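Local atomic coordinates of Non-structural protein (Porcine reproductive and respiratory syndrome virus, PDB entry 3IFU), a protein that is the leader protease Nsp1alpha, a zinc-binding papain-like cysteine protease cut from the viral polyprotein, and probably suppresses host interferon production. Residues 74-79 with 144-149. Residues are numbered along the deposited sequence; the frame is centred on the assembly and turned at random.
Sequences GACWLS and SLHVSD. With ZN (zinc ion), chain B.
Cys-76 and His-146 bind the same zinc ion, a worked example of one metal joining distant parts of a chain. Within the papain-like cysteine protease fold, Cys-76 lies in the loop that leads to helix 81-87, and His-146 just before edge strand 147-148. The metal takes SG of Cys-76 at 2.5 Å and ND1 of His-146 at 2.2 Å. The angle between these two bonds is about 117°, near tetrahedral; Cys-70 SG and the C-terminal OXT of Met-180 complete the site, so the C-terminal carboxylate of the chain is itself a ligand of this zinc. The imidazole presents its edge to the Cys-76 sulfur, which lies almost in the ring plane. The torsion of Cys-76 (chi1 62°) tucks SG between its backbone N and carbonyl carbon, from where it meets both zinc and the strand: Val-147 N donates to SG at 3.3 Å, nearly straight at 164°. The sulfur is thus gripped from two directions. Alongside, Val-147 reaches across with CG2, which rests 3.6 Å from Cys-76 O and also touches CA of Trp-77, whose indole stacks edge-to-face with Tyr-106. Farther along, Ser-79 OG, turned anti to its backbone N, is directed at the Ser-148/Asp-149 peptide, 3.4 Å from Ser-148 CA. The Asp-149 carboxylate accepts from Glu-20 N through OD2, while Asp-149 N makes a weak, bent hydrogen bond to Ser-79 OG at 2.9 Å.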
ATOM      1  N   GLY A  74       5.250   0.024 -22.283  1.00 53.37           N
ATOM      2  CA  GLY A  74       6.406   0.805 -22.693  1.00 53.59           C
ATOM      3  C   GLY A  74       7.165   1.545 -21.602  1.00 54.00           C
ATOM      4  O   GLY A  74       8.373   1.756 -21.710  1.00 55.29           O
ATOM      5  N   ALA A  75       6.463   1.958 -20.554  1.00 52.30           N
ATOM      6  CA  ALA A  75       7.103   2.671 -19.455  1.00 50.13           C
ATOM      7  C   ALA A  75       6.515   2.189 -18.136  1.00 47.91           C
ATOM      8  O   ALA A  75       5.925   2.968 -17.386  1.00 47.09           O
ATOM      9  CB  ALA A  75       6.893   4.177 -19.615  1.00 51.56           C
ATOM     10  N   CYS A  76       6.681   0.901 -17.858  1.00 44.47           N
ATOM     11  CA  CYS A  76       6.139   0.331 -16.640  1.00 43.48           C
ATOM     12  C   CYS A  76       6.786   0.913 -15.378  1.00 44.21           C
ATOM     13  O   CYS A  76       6.278   0.719 -14.274  1.00 43.36           O
ATOM     14  CB  CYS A  76       6.253  -1.204 -16.671  1.00 41.60           C
ATOM     15  SG  CYS A  76       7.918  -1.928 -16.774  1.00 40.72           S
ATOM     16  N   TRP A  77       7.897   1.632 -15.544  1.00 42.27           N
ATOM     17  CA  TRP A  77       8.576   2.251 -14.409  1.00 42.65           C
ATOM     18  C   TRP A  77       7.715   3.350 -13.797  1.00 41.73           C
ATOM     19  O   TRP A  77       7.949   3.769 -12.667  1.00 43.33           O
ATOM     20  CB  TRP A  77       9.928   2.846 -14.818  1.00 43.93           C
ATOM     21  CG  TRP A  77       9.893   3.614 -16.101  1.00 46.92           C
ATOM     22  CD1 TRP A  77      10.166   3.129 -17.348  1.00 47.61           C
ATOM     23  CD2 TRP A  77       9.541   4.992 -16.275  1.00 47.02           C
ATOM     24  NE1 TRP A  77      10.007   4.116 -18.287  1.00 48.92           N
ATOM     25  CE2 TRP A  77       9.627   5.273 -17.656  1.00 49.36           C
ATOM     26  CE3 TRP A  77       9.162   6.019 -15.396  1.00 49.24           C
ATOM     27  CZ2 TRP A  77       9.350   6.543 -18.186  1.00 48.74           C
ATOM     28  CZ3 TRP A  77       8.884   7.286 -15.923  1.00 50.11           C
ATOM     29  CH2 TRP A  77       8.982   7.533 -17.305  1.00 50.11           C
ATOM     30  N   LEU A  78       6.721   3.819 -14.547  1.00 42.10           N
ATOM     31  CA  LEU A  78       5.818   4.858 -14.056  1.00 42.06           C
ATOM     32  C   LEU A  78       5.060   4.302 -12.861  1.00 43.95           C
ATOM     33  O   LEU A  78       4.537   5.046 -12.019  1.00 45.40           O
ATOM     34  CB  LEU A  78       4.823   5.276 -15.146  1.00 39.23           C
ATOM     35  CG  LEU A  78       5.306   6.273 -16.199  1.00 37.15           C
ATOM     36  CD1 LEU A  78       4.237   6.466 -17.252  1.00 34.22           C
ATOM     37  CD2 LEU A  78       5.625   7.592 -15.531  1.00 36.34           C
ATOM     38  N   SER A  79       5.017   2.976 -12.804  1.00 43.07           N
ATOM     39  CA  SER A  79       4.345   2.247 -11.744  1.00 41.54           C
ATOM     40  C   SER A  79       5.240   2.042 -10.511  1.00 40.52           C
ATOM     41  O   SER A  79       4.752   1.709  -9.438  1.00 40.66           O
ATOM     42  CB  SER A  79       3.882   0.901 -12.308  1.00 43.03           C
ATOM     43  OG  SER A  79       3.400   0.046 -11.297  1.00 50.02           O
ATOM     44  N   SER A 144      13.091  -9.809 -15.039  1.00 48.31           N
ATOM     45  CA  SER A 144      14.241  -9.259 -15.751  1.00 49.44           C
ATOM     46  C   SER A 144      13.963  -8.156 -16.779  1.00 49.61           C
ATOM     47  O   SER A 144      14.896  -7.546 -17.305  1.00 50.19           O
ATOM     48  CB  SER A 144      15.024 -10.399 -16.416  1.00 50.42           C
ATOM     49  OG  SER A 144      14.229 -11.087 -17.369  1.00 52.35           O
ATOM     50  N   LEU A 145      12.693  -7.876 -17.053  1.00 49.41           N
ATOM     51  CA  LEU A 145      12.348  -6.848 -18.033  1.00 47.68           C
ATOM     52  C   LEU A 145      11.332  -5.822 -17.572  1.00 46.18           C
ATOM     53  O   LEU A 145      11.313  -4.702 -18.081  1.00 47.03           O
ATOM     54  CB  LEU A 145      11.819  -7.501 -19.316  1.00 48.81           C
ATOM     55  CG  LEU A 145      12.874  -8.058 -20.278  1.00 51.23           C
ATOM     56  CD1 LEU A 145      12.308  -9.253 -21.036  1.00 51.54           C
ATOM     57  CD2 LEU A 145      13.329  -6.957 -21.235  1.00 49.17           C
ATOM     58  N   HIS A 146      10.484  -6.183 -16.615  1.00 43.97           N
ATOM     59  CA  HIS A 146       9.453  -5.252 -16.179  1.00 41.95           C
ATOM     60  C   HIS A 146       9.280  -5.107 -14.678  1.00 41.28           C
ATOM     61  O   HIS A 146       9.804  -5.896 -13.898  1.00 42.86           O
ATOM     62  CB  HIS A 146       8.133  -5.679 -16.802  1.00 41.27           C
ATOM     63  CG  HIS A 146       8.252  -6.055 -18.245  1.00 43.49           C
ATOM     64  ND1 HIS A 146       8.347  -5.120 -19.252  1.00 41.21           N
ATOM     65  CD2 HIS A 146       8.333  -7.265 -18.847  1.00 42.63           C
ATOM     66  CE1 HIS A 146       8.476  -5.736 -20.413  1.00 38.72           C
ATOM     67  NE2 HIS A 146       8.471  -7.038 -20.194  1.00 41.75           N
ATOM     68  N   VAL A 147       8.540  -4.077 -14.285  1.00 39.85           N
ATOM     69  CA  VAL A 147       8.249  -3.824 -12.882  1.00 37.68           C
ATOM     70  C   VAL A 147       6.807  -3.351 -12.770  1.00 38.27           C
ATOM     71  O   VAL A 147       6.208  -2.917 -13.755  1.00 37.07           O
ATOM     72  CB  VAL A 147       9.177  -2.734 -12.258  1.00 36.75           C
ATOM     73  CG1 VAL A 147      10.631  -3.140 -12.387  1.00 34.22           C
ATOM     74  CG2 VAL A 147       8.925  -1.387 -12.905  1.00 34.20           C
ATOM     75  N   SER A 148       6.259  -3.435 -11.563  1.00 38.70           N
ATOM     76  CA  SER A 148       4.892  -3.007 -11.297  1.00 38.17           C
ATOM     77  C   SER A 148       4.741  -2.792  -9.801  1.00 39.56           C
ATOM     78  O   SER A 148       5.575  -3.251  -9.010  1.00 38.17           O
ATOM     79  CB  SER A 148       3.891  -4.069 -11.766  1.00 38.11           C
ATOM     80  OG  SER A 148       2.554  -3.630 -11.579  1.00 38.54           O
ATOM     81  N   ASP A 149       3.680  -2.092  -9.411  1.00 39.98           N
ATOM     82  CA  ASP A 149       3.435  -1.839  -7.997  1.00 42.23           C
ATOM     83  C   ASP A 149       2.547  -2.945  -7.422  1.00 42.01           C
ATOM     84  O   ASP A 149       2.227  -2.966  -6.236  1.00 42.51           O
ATOM     85  CB  ASP A 149       2.804  -0.452  -7.813  1.00 40.93           C
ATOM     86  CG  ASP A 149       1.396  -0.365  -8.364  1.00 43.74           C
ATOM     87  OD1 ASP A 149       1.158  -0.792  -9.514  1.00 47.14           O
ATOM     88  OD2 ASP A 149       0.523   0.150  -7.638  1.00 43.22           O
TER
HETATM   89 ZN    ZN B 181       7.641  -3.027 -19.054  1.00 64.76          ZN